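Local coordinates for protein CG11501 (Drosophila melanogaster, PDB 3ZZO) that acts as a secreted cytokine that promotes survival of Sindbis virus infection by suppressing the immune deficiency pathway, and limits intestinal stem cell proliferation after bacterial infection, at residues Gln49-Ile54 / Asn58-Cys63; Thr4-Val9 / Val40-Ala45; Glu71-Arg74 / Gly80-Ile83. All coordinates share one frame; numbering follows the deposited sequence. Where two conformers were deposited one is given.

Contact 1: residues Gln49-Ile54 / Asn58-Cys63. Unlike the reference sequence in segment 49-54: Pro51 (reference Ser).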
ATOM      1  N   GLN A  49       2.635  -3.185 -12.536  1.00  7.72           N
ATOM      2  CA  GLN A  49       1.605  -2.443 -13.257  1.00  7.69           C
ATOM      3  C   GLN A  49       0.594  -3.432 -13.859  1.00  7.98           C
ATOM      4  O   GLN A  49      -0.625  -3.191 -13.824  1.00  8.41           O
ATOM      5  CB  GLN A  49       2.182  -1.568 -14.367  1.00  8.63           C
ATOM      6  CG  GLN A  49       3.055  -0.446 -13.882  1.00 10.69           C
ATOM      7  CD  GLN A  49       3.011   0.716 -14.855  1.00 12.09           C
ATOM      8  OE1 GLN A  49       2.051   1.477 -14.863  1.00 15.02           O
ATOM      9  NE2 GLN A  49       3.962   0.794 -15.714  1.00 13.01           N
ATOM     10  N   GLY A  50       1.084  -4.551 -14.358  1.00  7.32           N
ATOM     11  CA  GLY A  50       0.278  -5.643 -14.848  1.00  7.21           C
ATOM     12  C   GLY A  50       0.790  -6.950 -14.297  1.00  6.83           C
ATOM     13  O   GLY A  50       1.520  -6.977 -13.291  1.00  7.85           O
ATOM     14  N   PRO A  51       0.403  -8.052 -14.932  1.00  6.44           N
ATOM     15  CA  PRO A  51       0.781  -9.378 -14.456  1.00  7.23           C
ATOM     16  C   PRO A  51       2.284  -9.593 -14.341  1.00  6.90           C
ATOM     17  O   PRO A  51       3.067  -9.010 -15.085  1.00  7.48           O
ATOM     18  CB  PRO A  51       0.214 -10.284 -15.543  1.00  9.25           C
ATOM     19  CG  PRO A  51      -0.799  -9.536 -16.273  1.00  9.97           C
ATOM     20  CD  PRO A  51      -0.494  -8.099 -16.116  1.00  7.16           C
ATOM     21  N   CYS A  52       2.642 -10.514 -13.453  1.00  6.99           N
ATOM     22  CA  CYS A  52       4.036 -10.860 -13.170  1.00  6.80           C
ATOM     23  C   CYS A  52       4.288 -12.308 -13.460  1.00  6.56           C
ATOM     24  O   CYS A  52       3.358 -13.112 -13.654  1.00  6.63           O
ATOM     25  CB  CYS A  52       4.365 -10.589 -11.696  1.00  7.50           C
ATOM     26  SG  CYS A  52       4.136  -8.819 -11.208  1.00  8.01           S
ATOM     27  N   ASN A  53       5.575 -12.662 -13.475  1.00  7.27           N
ATOM     28  CA  ASN A  53       5.956 -14.030 -13.734  1.00  8.09           C
ATOM     29  C   ASN A  53       5.804 -14.871 -12.465  1.00  7.78           C
ATOM     30  O   ASN A  53       5.315 -14.416 -11.426  1.00  8.12           O
ATOM     31  CB  ASN A  53       7.369 -14.102 -14.378  1.00  8.58           C
ATOM     32  CG  ASN A  53       8.529 -13.969 -13.414  1.00  9.39           C
ATOM     33  OD1 ASN A  53       8.369 -13.890 -12.182  1.00  8.34           O
ATOM     34  ND2 ASN A  53       9.739 -13.952 -13.985  1.00 10.40           N
ATOM     35  N   ILE A  54       6.224 -16.140 -12.575  1.00  8.34           N
ATOM     36  CA  ILE A  54       6.065 -17.108 -11.509  1.00  9.02           C
ATOM     37  C   ILE A  54       6.669 -16.694 -10.184  1.00  9.89           C
ATOM     38  O   ILE A  54       6.163 -17.135  -9.153  1.00 10.64           O
ATOM     39  CB  ILE A  54       6.652 -18.467 -11.978  1.00  9.44           C
ATOM     40  CG1 ILE A  54       6.316 -19.619 -11.025  1.00 10.31           C
ATOM     41  CG2 ILE A  54       8.169 -18.392 -12.244  1.00 10.30           C
ATOM     42  CD1 ILE A  54       6.582 -20.988 -11.611  1.00 11.68           C
ATOM     43  N   ASN A  58       9.630  -9.550 -13.609  1.00  9.28           N
ATOM     44  CA  ASN A  58       9.443  -9.290 -15.023  1.00  9.35           C
ATOM     45  C   ASN A  58       7.974  -8.957 -15.351  1.00  8.17           C
ATOM     46  O   ASN A  58       7.384  -9.453 -16.319  1.00  8.85           O
ATOM     47  CB  ASN A  58       9.916 -10.468 -15.856  0.50 10.58           C
ATOM     48  CG  ASN A  58      11.420 -10.564 -15.977  0.50 13.14           C
ATOM     49  OD1 ASN A  58      11.928 -11.628 -16.317  0.50 17.80           O
ATOM     50  ND2 ASN A  58      12.120  -9.469 -15.787  0.50 13.22           N
ATOM     51  N   CYS A  59       7.398  -8.092 -14.516  1.00  7.99           N
ATOM     52  CA  CYS A  59       6.000  -7.762 -14.630  1.00  7.61           C
ATOM     53  C   CYS A  59       5.760  -6.860 -15.819  1.00  7.54           C
ATOM     54  O   CYS A  59       6.614  -6.077 -16.199  1.00  8.20           O
ATOM     55  CB  CYS A  59       5.527  -7.085 -13.347  1.00  7.54           C
ATOM     56  SG  CYS A  59       5.894  -7.961 -11.811  1.00  8.17           S
ATOM     57  N   ASP A  60       4.573  -6.959 -16.383  1.00  7.82           N
ATOM     58  CA  ASP A  60       4.192  -6.100 -17.486  1.00  8.49           C
ATOM     59  C   ASP A  60       4.254  -4.659 -16.996  1.00  8.57           C
ATOM     60  O   ASP A  60       3.557  -4.280 -16.040  1.00  8.77           O
ATOM     61  CB  ASP A  60       2.745  -6.350 -17.942  1.00  9.02           C
ATOM     62  CG  ASP A  60       2.446  -7.733 -18.495  1.00 10.44           C
ATOM     63  OD1 ASP A  60       3.269  -8.642 -18.496  1.00 12.60           O
ATOM     64  OD2 ASP A  60       1.284  -7.920 -18.935  1.00 10.01           O
ATOM     65  N   GLY A  61       5.060  -3.832 -17.646  1.00  9.11           N
ATOM     66  CA  GLY A  61       5.204  -2.427 -17.264  1.00  9.61           C
ATOM     67  C   GLY A  61       6.045  -2.211 -16.033  1.00  9.03           C
ATOM     68  O   GLY A  61       6.063  -1.097 -15.509  1.00 10.69           O
ATOM     69  N   GLY A  62       6.784  -3.216 -15.601  1.00  9.18           N
ATOM     70  CA  GLY A  62       7.524  -3.124 -14.359  1.00  9.30           C
ATOM     71  C   GLY A  62       6.599  -2.970 -13.170  1.00  8.71           C
ATOM     72  O   GLY A  62       5.431  -3.374 -13.220  1.00  9.16           O
ATOM     73  N   CYS A  63       7.110  -2.350 -12.121  1.00  8.50           N
ATOM     74  CA  CYS A  63       6.362  -2.209 -10.897  1.00  7.75           C
ATOM     75  C   CYS A  63       5.613  -0.908 -10.847  1.00  8.49           C
ATOM     76  O   CYS A  63       6.009   0.111 -11.451  1.00  9.98           O
ATOM     77  CB  CYS A  63       7.267  -2.313  -9.675  1.00  9.61           C
ATOM     78  SG  CYS A  63       8.374  -3.732  -9.648  1.00  9.75           S
TER
HETATM   79  O   HOH W   1       9.910 -13.976 -16.940  1.00 15.72           O
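Gln49 grips the turn formed by Cys59 to Gly62 at two points. Gln49 N donates to Gly62 O at 2.9 Å. Gln49 NE2 donates to Gly61 O at 2.8 Å. The NE2 bond is almost straight, 176° at the hydrogen, and the acceptor lies in the amide plane of Gln49. The side chain, extended beyond CG, carries the amide across to that carbonyl. Asp60 O takes a weak bond from Gly50 N. Asp60 N in turn donates to Pro51 O at 2.9 Å. Pro51 O also receives the CA-H of Cys59. The type II turn is closed from within by Gly62 N bonding to Cys59 O. The carboxylate of Asp60 lies against the Pro51 ring, with OD2 3.3 Å from CD. Pro51 differs here from the reference serine. A disulfide joins Cys52 SG and Cys59 SG at 2.0 Å, in keeping with the disulfide-bridged loops of SD2. In the conformer given for Asn58, a water bridges Asn53 ND2 and Asn58 OD1, while Asn53 OD1 accepts from the backbone N atoms of Phe55 and Cys57. Without helix or strand, a disulfide, backbone bonds and one side-chain amide bond probably fix these two arms of one loop.

Contact 2: residues Thr4-Val9 / Val40-Ala45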
ATOM      1  N   THR A   4       7.910  -7.480  -5.657  1.00  8.33           N
ATOM      2  CA  THR A   4       7.600  -8.164  -4.437  1.00  8.90           C
ATOM      3  C   THR A   4       7.577  -7.244  -3.210  1.00  8.46           C
ATOM      4  O   THR A   4       7.068  -7.630  -2.181  1.00 10.23           O
ATOM      5  CB  THR A   4       8.619  -9.306  -4.223  1.00 11.45           C
ATOM      6  OG1 THR A   4       9.941  -8.792  -4.503  1.00 13.38           O
ATOM      7  CG2 THR A   4       8.317 -10.496  -5.119  1.00 13.08           C
ATOM      8  N   SER A   5       8.117  -6.036  -3.328  1.00  7.34           N
ATOM      9  CA  SER A   5       8.088  -5.094  -2.217  1.00  7.35           C
ATOM     10  C   SER A   5       6.681  -4.528  -2.043  1.00  6.61           C
ATOM     11  O   SER A   5       5.996  -4.252  -3.031  1.00  7.25           O
ATOM     12  CB  SER A   5       9.080  -3.942  -2.425  1.00  8.07           C
ATOM     13  OG  SER A   5      10.398  -4.435  -2.394  1.00 10.24           O
ATOM     14  N   ARG A   6       6.277  -4.383  -0.781  1.00  7.08           N
ATOM     15  CA  ARG A   6       5.019  -3.736  -0.425  0.50  7.21           C
ATOM     16  C   ARG A   6       5.156  -3.146   0.959  1.00  6.60           C
ATOM     17  O   ARG A   6       6.192  -3.366   1.623  1.00  8.14           O
ATOM     18  CB  ARG A   6       3.843  -4.660  -0.572  0.50  9.64           C
ATOM     19  CG  ARG A   6       3.833  -5.878   0.296  0.50  9.76           C
ATOM     20  CD  ARG A   6       2.978  -7.049  -0.239  0.50 10.32           C
ATOM     21  NE  ARG A   6       3.037  -8.198   0.593  0.50 12.56           N
ATOM     22  CZ  ARG A   6       2.030  -9.039   0.705  0.50 13.38           C
ATOM     23  NH1 ARG A   6       0.839  -8.844   0.068  0.50 12.75           N
ATOM     24  NH2 ARG A   6       2.164 -10.066   1.517  0.50 16.50           N
ATOM     25  N   GLU A   7       4.203  -2.364   1.410  1.00  6.63           N
ATOM     26  CA  GLU A   7       4.217  -1.834   2.770  1.00  6.12           C
ATOM     27  C   GLU A   7       2.913  -2.134   3.451  1.00  6.57           C
ATOM     28  O   GLU A   7       1.836  -2.007   2.876  1.00  7.29           O
ATOM     29  CB  GLU A   7       4.459  -0.318   2.826  1.00  6.76           C
ATOM     30  CG  GLU A   7       5.879   0.097   2.569  1.00  7.09           C
ATOM     31  CD  GLU A   7       6.078   1.580   2.667  1.00  7.48           C
ATOM     32  OE1 GLU A   7       5.127   2.362   2.589  1.00  7.44           O
ATOM     33  OE2 GLU A   7       7.284   1.969   2.797  1.00  9.30           O
ATOM     34  N   LEU A   8       3.016  -2.486   4.717  1.00  6.43           N
ATOM     35  CA  LEU A   8       1.881  -2.602   5.635  1.00  7.21           C
ATOM     36  C   LEU A   8       1.766  -1.305   6.394  1.00  6.46           C
ATOM     37  O   LEU A   8       2.713  -0.921   7.100  1.00  8.08           O
ATOM     38  CB  LEU A   8       2.161  -3.730   6.666  0.50  7.79           C
ATOM     39  CG  LEU A   8       2.541  -5.154   6.159  0.50  7.77           C
ATOM     40  CD1 LEU A   8       3.192  -5.975   7.261  0.50  9.14           C
ATOM     41  CD2 LEU A   8       1.336  -5.842   5.557  0.50 11.04           C
ATOM     42  N   VAL A   9       0.666  -0.595   6.268  1.00  6.49           N
ATOM     43  CA  VAL A   9       0.476   0.695   6.871  1.00  6.74           C
ATOM     44  C   VAL A   9      -0.693   0.669   7.830  1.00  6.78           C
ATOM     45  O   VAL A   9      -1.793   0.236   7.467  1.00  7.64           O
ATOM     46  CB  VAL A   9       0.231   1.771   5.804  1.00  7.03           C
ATOM     47  CG1 VAL A   9       0.074   3.165   6.426  1.00  8.49           C
ATOM     48  CG2 VAL A   9       1.336   1.774   4.753  1.00  8.20           C
ATOM     49  N   VAL A  40      -1.400   3.039  -3.294  1.00  6.37           N
ATOM     50  CA  VAL A  40      -2.719   2.436  -3.429  1.00  6.46           C
ATOM     51  C   VAL A  40      -2.662   1.021  -2.886  1.00  6.54           C
ATOM     52  O   VAL A  40      -1.658   0.329  -3.025  1.00  6.49           O
ATOM     53  CB  VAL A  40      -3.189   2.470  -4.912  1.00  7.20           C
ATOM     54  CG1 VAL A  40      -4.551   1.782  -5.077  1.00  8.61           C
ATOM     55  CG2 VAL A  40      -3.214   3.906  -5.458  1.00  8.69           C
ATOM     56  N   ALA A  41      -3.762   0.595  -2.284  1.00  6.50           N
ATOM     57  CA  ALA A  41      -3.862  -0.786  -1.825  1.00  6.83           C
ATOM     58  C   ALA A  41      -3.426  -1.730  -2.957  1.00  7.53           C
ATOM     59  O   ALA A  41      -3.755  -1.525  -4.136  1.00  9.41           O
ATOM     60  CB  ALA A  41      -5.271  -1.107  -1.367  1.00  8.53           C
ATOM     61  N   GLN A  42      -2.711  -2.790  -2.585  1.00  7.33           N
ATOM     62  CA  GLN A  42      -2.284  -3.770  -3.555  1.00  7.60           C
ATOM     63  C   GLN A  42      -3.467  -4.533  -4.127  1.00  7.57           C
ATOM     64  O   GLN A  42      -4.289  -5.061  -3.380  1.00  8.53           O
ATOM     65  CB  GLN A  42      -1.290  -4.703  -2.872  1.00  7.60           C
ATOM     66  CG  GLN A  42      -0.770  -5.808  -3.768  1.00  7.98           C
ATOM     67  CD  GLN A  42       0.094  -6.778  -3.010  1.00 10.15           C
ATOM     68  OE1 GLN A  42       0.305  -6.641  -1.800  1.00 17.66           O
ATOM     69  NE2 GLN A  42       0.545  -7.810  -3.670  1.00 13.57           N
ATOM     70  N   LEU A  43      -3.555  -4.624  -5.450  1.00  6.95           N
ATOM     71  CA  LEU A  43      -4.695  -5.217  -6.133  1.00  7.15           C
ATOM     72  C   LEU A  43      -4.432  -6.518  -6.834  1.00  6.96           C
ATOM     73  O   LEU A  43      -5.378  -7.126  -7.311  1.00  8.76           O
ATOM     74  CB  LEU A  43      -5.280  -4.198  -7.132  1.00  7.99           C
ATOM     75  CG  LEU A  43      -5.612  -2.815  -6.566  1.00 11.26           C
ATOM     76  CD1 LEU A  43      -6.151  -1.902  -7.645  1.00 13.41           C
ATOM     77  CD2 LEU A  43      -6.497  -2.827  -5.333  1.00 13.34           C
ATOM     78  N   GLY A  44      -3.180  -6.932  -6.966  1.00  7.62           N
ATOM     79  CA  GLY A  44      -2.795  -8.216  -7.556  1.00  7.28           C
ATOM     80  C   GLY A  44      -1.981  -9.036  -6.573  1.00  7.00           C
ATOM     81  O   GLY A  44      -1.725  -8.628  -5.438  1.00  7.77           O
ATOM     82  N   ALA A  45      -1.504 -10.205  -7.026  1.00  7.08           N
ATOM     83  CA  ALA A  45      -0.633 -11.004  -6.207  1.00  7.26           C
ATOM     84  C   ALA A  45       0.663 -10.276  -5.873  1.00  6.57           C
ATOM     85  O   ALA A  45       1.265 -10.557  -4.816  1.00  8.10           O
ATOM     86  CB  ALA A  45      -0.357 -12.349  -6.854  1.00  8.51           C
TER
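Arg6 and Gln42 face each other across backbones that stay well apart, their CA atoms 7.9 Å from one another. Segment 4-9 enters strand 6-13 at Arg6, whereas segment 40-45 is a loop without regular structure. Both side chains leave the backbone toward the opposite segment. In the conformer given for Arg6, Arg6 NH1 donates to Gln42 OE1 at 2.9 Å, and the bond is nearly straight at 172°. The oxygen meets the guanidinium at its edge, within the guanidinium plane. The amide is turned 80° from that plane, and NH1 is tilted out of the plane of the carbonyl it meets. Arg6 CD lies 3.1 Å from Gln42 OE1. Gln42 reaches across with CG anti to its backbone N (chi1 179°) and the rest of the chain extended. Gln42 NE2 makes a weak bond of 3.0 Å to Gly44 O, which may help set the rotation of the amide. Both side chains rest on Thr34 of strand 31-35, which runs beside strand 6-13 in the sheet. Gln42 is bonded to Thr34 through its backbone too. In that conformer the side-chain bond, beside the backbone bond to Thr34, links a loop to the antiparallel sheet of the ferredoxin-like SD1.

Contact 3: residues Glu71-Arg74 / Gly80-Ile83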
ATOM      1  N   GLU A  71       3.022   8.722  -0.445  1.00  6.17           N
ATOM      2  CA  GLU A  71       2.036   8.871  -1.524  1.00  6.12           C
ATOM      3  C   GLU A  71       0.621   8.452  -1.091  1.00  6.18           C
ATOM      4  O   GLU A  71      -0.350   9.055  -1.517  1.00  6.33           O
ATOM      5  CB  GLU A  71       2.472   8.101  -2.750  1.00  6.61           C
ATOM      6  CG  GLU A  71       1.613   8.374  -3.941  1.00  8.31           C
ATOM      7  CD  GLU A  71       2.246   8.070  -5.254  1.00 11.05           C
ATOM      8  OE1 GLU A  71       3.453   7.797  -5.318  1.00 14.58           O
ATOM      9  OE2 GLU A  71       1.500   8.097  -6.280  1.00 13.15           O
ATOM     10  N   PHE A  72       0.514   7.430  -0.239  1.00  6.01           N
ATOM     11  CA  PHE A  72      -0.780   7.042   0.328  1.00  5.88           C
ATOM     12  C   PHE A  72      -1.396   8.219   1.080  1.00  6.20           C
ATOM     13  O   PHE A  72      -2.576   8.532   0.919  1.00  6.43           O
ATOM     14  CB  PHE A  72      -0.603   5.840   1.272  1.00  6.48           C
ATOM     15  CG  PHE A  72      -1.886   5.398   1.910  1.00  6.49           C
ATOM     16  CD1 PHE A  72      -2.818   4.717   1.182  1.00  7.25           C
ATOM     17  CD2 PHE A  72      -2.157   5.668   3.239  1.00  8.28           C
ATOM     18  CE1 PHE A  72      -4.024   4.311   1.778  1.00  8.11           C
ATOM     19  CE2 PHE A  72      -3.367   5.291   3.810  1.00  8.86           C
ATOM     20  CZ  PHE A  72      -4.272   4.609   3.069  1.00  8.84           C
ATOM     21  N   VAL A  73      -0.588   8.930   1.868  1.00  5.82           N
ATOM     22  CA  VAL A  73      -1.069  10.119   2.562  1.00  6.23           C
ATOM     23  C   VAL A  73      -1.436  11.207   1.546  1.00  6.13           C
ATOM     24  O   VAL A  73      -2.485  11.826   1.634  1.00  6.70           O
ATOM     25  CB  VAL A  73      -0.029  10.640   3.578  1.00  6.28           C
ATOM     26  CG1 VAL A  73      -0.510  11.929   4.231  1.00  7.36           C
ATOM     27  CG2 VAL A  73       0.246   9.576   4.627  1.00  7.03           C
ATOM     28  N   ARG A  74      -0.540  11.437   0.579  1.00  6.00           N
ATOM     29  CA  ARG A  74      -0.733  12.533  -0.393  1.00  6.44           C
ATOM     30  C   ARG A  74      -2.012  12.355  -1.177  1.00  6.12           C
ATOM     31  O   ARG A  74      -2.799  13.290  -1.302  1.00  7.20           O
ATOM     32  CB  ARG A  74       0.458  12.578  -1.332  1.00  6.30           C
ATOM     33  CG  ARG A  74       0.516  13.865  -2.142  1.00  7.18           C
ATOM     34  CD  ARG A  74       1.643  13.886  -3.156  1.00  7.94           C
ATOM     35  NE  ARG A  74       2.936  13.728  -2.513  1.00  7.89           N
ATOM     36  CZ  ARG A  74       3.729  12.683  -2.585  1.00  8.22           C
ATOM     37  NH1 ARG A  74       3.472  11.640  -3.384  1.00  8.87           N
ATOM     38  NH2 ARG A  74       4.833  12.669  -1.866  1.00  8.79           N
ATOM     39  N   GLY A  80      -7.299  13.108   5.487  1.00  9.19           N
ATOM     40  CA  GLY A  80      -6.461  13.412   6.638  1.00  9.58           C
ATOM     41  C   GLY A  80      -5.864  12.145   7.284  1.00  9.24           C
ATOM     42  O   GLY A  80      -6.165  11.811   8.441  1.00 11.84           O
ATOM     43  N   ILE A  81      -4.979  11.489   6.559  1.00  7.86           N
ATOM     44  CA  ILE A  81      -4.381  10.235   6.982  1.00  7.54           C
ATOM     45  C   ILE A  81      -3.311  10.509   8.047  1.00  7.20           C
ATOM     46  O   ILE A  81      -2.367  11.270   7.798  1.00  8.53           O
ATOM     47  CB  ILE A  81      -3.743   9.506   5.809  1.00  7.12           C
ATOM     48  CG1 ILE A  81      -4.727   9.231   4.667  1.00  7.31           C
ATOM     49  CG2 ILE A  81      -3.045   8.236   6.271  1.00  7.52           C
ATOM     50  CD1 ILE A  81      -5.970   8.471   5.105  1.00  8.39           C
ATOM     51  N   GLN A  82      -3.487   9.894   9.218  1.00  6.79           N
ATOM     52  CA  GLN A  82      -2.581  10.011  10.341  1.00  7.25           C
ATOM     53  C   GLN A  82      -1.824   8.698  10.470  1.00  6.28           C
ATOM     54  O   GLN A  82      -2.316   7.702  11.017  1.00  6.95           O
ATOM     55  CB  GLN A  82      -3.363  10.325  11.619  1.00  7.70           C
ATOM     56  CG  GLN A  82      -4.201  11.596  11.514  1.00  8.95           C
ATOM     57  CD  GLN A  82      -3.392  12.811  11.210  1.00  8.50           C
ATOM     58  OE1 GLN A  82      -2.240  12.960  11.662  1.00 11.06           O
ATOM     59  NE2 GLN A  82      -3.969  13.753  10.508  1.00 10.06           N
ATOM     60  N   ILE A  83      -0.605   8.647   9.949  1.00  6.68           N
ATOM     61  CA  ILE A  83       0.207   7.421   9.942  1.00  6.63           C
ATOM     62  C   ILE A  83       0.612   7.054  11.356  1.00  7.03           C
ATOM     63  O   ILE A  83       1.074   7.900  12.113  1.00  7.52           O
ATOM     64  CB  ILE A  83       1.467   7.610   9.061  1.00  7.49           C
ATOM     65  CG1 ILE A  83       1.054   7.882   7.589  1.00  7.60           C
ATOM     66  CG2 ILE A  83       2.434   6.455   9.204  1.00  8.46           C
ATOM     67  CD1 ILE A  83       0.563   6.687   6.889  1.00  8.46           C
TER
HETATM   68  O   HOH W   2      -3.996  12.764   4.145  1.00 10.65           O
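Ile81 N donates to a water at 2.9 Å, and that water donates in turn to Val73 O at 3.1 Å. This bridge joins helix 69-75 to the start of strand 81-89. No direct hydrogen bond crosses between the two segments; the rest of the contact is apolar. Ile81 points toward the helix and meets two residues with one methyl. Ile81 CG2 lies 3.9 Å from Phe72 CE2, approaching the ring obliquely. Ile81 CG2 is also 3.9 Å from Val73 CG2. Val73 CG2 also reaches Ile83, with CG1 at 3.5 Å and CD1 at 3.7 Å. It therefore touches both isoleucines. Phe72 sends its ring away from the backbone N (chi1 179°), which brings the far end of the ring nearer the strand than its CB direction suggests. The ring continues inward, packing edge-to-face with Phe11 and touching Val33 and Ile35 of the sheet. Ile81 reaches Phe11 and Met13 on strand 6-13. The helix is thus seated on the sheet, as described for SD1, through branched aliphatic groups and one aromatic ring. Apolar burial probably supplies most of the hold, while the water links two backbone polar groups beside it.

Overall arrangement
Along the chain the contacts come in series, in the order 2, 1, 3. Contact 1 and contact 2 have centres 14 Å apart. Their segments adjoin in sequence but do not otherwise touch. Contact 2 and contact 3 have centres 15 Å apart and meet directly, Val9 CG1 packing on Ile83 CD1 at 3.6 Å where strands 6-13 and 81-89 run side by side. Contacts 1 and 3 lie on opposite sides of the chain's centre, with centres 26 Å apart. A thiocyanate ion lies about 4 Å from the Cys52 side chain of contact 1 and an ethanediol about 3 Å from the Ile83 side chain of contact 3; both probably come from the crystallisation liquor.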